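Local coordinates for protein ABC transporter (Caldanaerobius, PDB 4G68) that probably binds xylan-derived oligosaccharides as the extracellular solute-binding component of a bacterial ABC transporter, at residues A105-I110 and D223-M228. Numbering follows the deposited sequence.
Sequences AYKTKI and DEWPGM. With XYP (beta-D-xylopyranose), chain D.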
loop_
_atom_site.group_PDB
_atom_site.type_symbol
_atom_site.label_atom_id
_atom_site.label_comp_id
_atom_site.label_asym_id
_atom_site.label_seq_id
_atom_site.Cartn_x
_atom_site.Cartn_y
_atom_site.Cartn_z
ATOM N N ALA A 105 -12.843 6.069 2.196
ATOM C CA ALA A 105 -13.783 6.701 3.209
ATOM C C ALA A 105 -13.249 6.523 4.643
ATOM O O ALA A 105 -13.526 7.333 5.533
ATOM C CB ALA A 105 -15.134 6.077 3.098
ATOM N N TYR A 106 -12.453 5.462 4.853
ATOM C CA TYR A 106 -11.900 5.214 6.194
ATOM C C TYR A 106 -10.886 6.266 6.571
ATOM O O TYR A 106 -10.860 6.723 7.695
ATOM C CB TYR A 106 -11.251 3.825 6.220
ATOM C CG TYR A 106 -10.636 3.511 7.547
ATOM C CD1 TYR A 106 -11.372 2.943 8.522
ATOM C CD2 TYR A 106 -9.267 3.740 7.822
ATOM C CE1 TYR A 106 -10.817 2.619 9.755
ATOM C CE2 TYR A 106 -8.722 3.485 9.086
ATOM C CZ TYR A 106 -9.494 2.848 10.032
ATOM O OH TYR A 106 -9.034 2.596 11.330
ATOM N N LYS A 107 -10.059 6.685 5.610
ATOM C CA LYS A 107 -9.145 7.814 5.901
ATOM C C LYS A 107 -9.902 9.015 6.425
ATOM O O LYS A 107 -9.508 9.609 7.455
ATOM C CB LYS A 107 -8.459 8.259 4.604
ATOM C CG LYS A 107 -7.659 7.115 4.016
ATOM C CD LYS A 107 -7.197 7.473 2.590
ATOM C CE LYS A 107 -6.448 6.256 2.082
ATOM N NZ LYS A 107 -6.105 6.395 0.587
ATOM N N THR A 108 -11.005 9.370 5.738
ATOM C CA THR A 108 -11.811 10.488 6.216
ATOM C C THR A 108 -12.373 10.270 7.621
ATOM O O THR A 108 -12.299 11.159 8.491
ATOM C CB THR A 108 -12.960 10.764 5.227
ATOM O OG1 THR A 108 -12.399 10.999 3.935
ATOM C CG2 THR A 108 -13.804 11.982 5.662
ATOM N N LYS A 109 -12.915 9.086 7.817
ATOM C CA LYS A 109 -13.567 8.703 9.076
ATOM C C LYS A 109 -12.559 8.791 10.234
ATOM O O LYS A 109 -12.874 9.446 11.236
ATOM C CB LYS A 109 -14.112 7.304 9.001
ATOM C CG LYS A 109 -14.960 6.920 10.215
ATOM C CD LYS A 109 -15.547 5.533 10.029
ATOM C CE LYS A 109 -16.334 5.195 11.331
ATOM N NZ LYS A 109 -16.846 3.828 11.524
ATOM N N ILE A 110 -11.388 8.137 10.096
ATOM C CA ILE A 110 -10.480 8.032 11.251
ATOM C C ILE A 110 -9.852 9.423 11.579
ATOM O O ILE A 110 -9.695 9.778 12.758
ATOM C CB ILE A 110 -9.404 6.898 11.082
ATOM C CG1 ILE A 110 -8.658 6.693 12.411
ATOM C CG2 ILE A 110 -8.420 7.227 9.953
ATOM C CD1 ILE A 110 -9.580 6.289 13.575
ATOM N N ASP A 223 -9.631 7.862 -7.018
ATOM C CA ASP A 223 -9.197 8.172 -5.689
ATOM C C ASP A 223 -7.728 8.614 -5.581
ATOM O O ASP A 223 -7.244 8.916 -4.494
ATOM C CB ASP A 223 -9.541 7.046 -4.702
ATOM C CG ASP A 223 -11.006 6.820 -4.553
ATOM O OD1 ASP A 223 -11.743 7.780 -4.154
ATOM O OD2 ASP A 223 -11.429 5.661 -4.810
ATOM N N GLU A 224 -7.051 8.695 -6.741
ATOM C CA GLU A 224 -5.760 9.355 -6.924
ATOM C C GLU A 224 -4.534 8.598 -6.398
ATOM O O GLU A 224 -3.472 8.559 -7.080
ATOM C CB GLU A 224 -5.800 10.780 -6.354
ATOM C CG GLU A 224 -6.879 11.640 -7.075
ATOM C CD GLU A 224 -6.695 13.144 -6.837
ATOM O OE1 GLU A 224 -5.974 13.550 -5.899
ATOM O OE2 GLU A 224 -7.346 13.934 -7.624
ATOM N N TRP A 225 -4.660 7.944 -5.250
ATOM C CA TRP A 225 -3.509 7.261 -4.710
ATOM C C TRP A 225 -3.032 6.039 -5.582
ATOM O O TRP A 225 -1.864 5.812 -5.668
ATOM C CB TRP A 225 -3.747 6.916 -3.218
ATOM C CG TRP A 225 -4.771 5.866 -3.014
ATOM C CD1 TRP A 225 -6.137 6.011 -2.741
ATOM C CD2 TRP A 225 -4.534 4.420 -3.156
ATOM N NE1 TRP A 225 -6.767 4.799 -2.697
ATOM C CE2 TRP A 225 -5.828 3.780 -2.949
ATOM C CE3 TRP A 225 -3.385 3.604 -3.487
ATOM C CZ2 TRP A 225 -5.990 2.374 -2.983
ATOM C CZ3 TRP A 225 -3.588 2.178 -3.557
ATOM C CH2 TRP A 225 -4.882 1.585 -3.301
ATOM N N PRO A 226 -3.949 5.338 -6.283
ATOM C CA PRO A 226 -3.401 4.198 -7.078
ATOM C C PRO A 226 -2.510 4.610 -8.225
ATOM O O PRO A 226 -1.459 3.989 -8.454
ATOM C CB PRO A 226 -4.652 3.524 -7.623
ATOM C CG PRO A 226 -5.741 3.843 -6.568
ATOM C CD PRO A 226 -5.428 5.279 -6.226
ATOM N N GLY A 227 -2.873 5.680 -8.905
ATOM C CA GLY A 227 -2.018 6.246 -9.976
ATOM C C GLY A 227 -0.744 6.865 -9.407
ATOM O O GLY A 227 0.312 6.818 -10.014
HETATM N N MSE A 228 -0.827 7.500 -8.273
HETATM C CA MSE A 228 0.333 8.026 -7.594
HETATM C C MSE A 228 1.383 6.979 -7.353
HETATM O O MSE A 228 2.540 7.347 -7.418
HETATM C CB MSE A 228 -0.112 8.640 -6.267
HETATM C CG MSE A 228 0.939 9.443 -5.561
HETATM SE SE MSE A 228 0.477 9.334 -3.593
HETATM C CE MSE A 228 0.758 7.345 -3.525
HETATM C C1 XYP D . -3.371 2.104 0.906
HETATM C C2 XYP D . -3.799 3.547 1.152
HETATM C C3 XYP D . -2.973 4.447 0.225
HETATM C C4 XYP D . -1.456 4.144 0.316
HETATM C C5 XYP D . -1.144 2.620 0.259
HETATM O O2 XYP D . -5.193 3.659 0.950
HETATM O O3 XYP D . -3.271 5.808 0.604
HETATM O O4 XYP D . -0.704 4.808 -0.704
HETATM O O5 XYP D . -1.996 1.913 1.153
#
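Lys107 reaches from helix 103-115 to the indole of Trp225, in the first turn of helix 225-239, and both side chains grip the same xylopyranose unit. The lysine leaves its helix with CG anti to the carbonyl carbon (chi1 -60°) and runs extended from there, which carries its ammonium to the pyrrole end of the indole. NZ lies 3.4 Å from Trp225 CD1 and 3.8 Å from the centroid of the five-membered ring, 32° off the ring normal, an off-centre cation-pi contact. The same nitrogen donates to two neighbouring sugar hydroxyls, with 2.9 Å from Lys107 NZ to O3 and an equal length to O2, so it forks across one edge of the pyranose. A salt bridge to Asp104 OD1 probably offsets its charge, while OD2 of that carboxylate accepts the hydrogen bond of Trp225 NE1; one aspartate thus fixes both the ammonium and the turn of the indole. The sugar's C3 stands 3.6 Å above the indole plane, toward the rim, in a CH-pi type of packing, with Trp225 CD2 its closest ring atom. On the opposite face CD of Pro226 backs the ring. A leucine in place of Trp225 would probably deprive the sugar of its flat platform and leave Lys107 without its pi partner and Asp104 without the indole N-H. Asn103, Gln177, Trp229 and Asp417 supply further hydrogen bonds to the xylose, and a second xylopyranose lies close to Trp225. Aromatic platforms combined with charged and amide hydrogen-bonding groups are characteristic of carbohydrate sites, here the buried glycan pocket of a periplasmic-binding-protein fold.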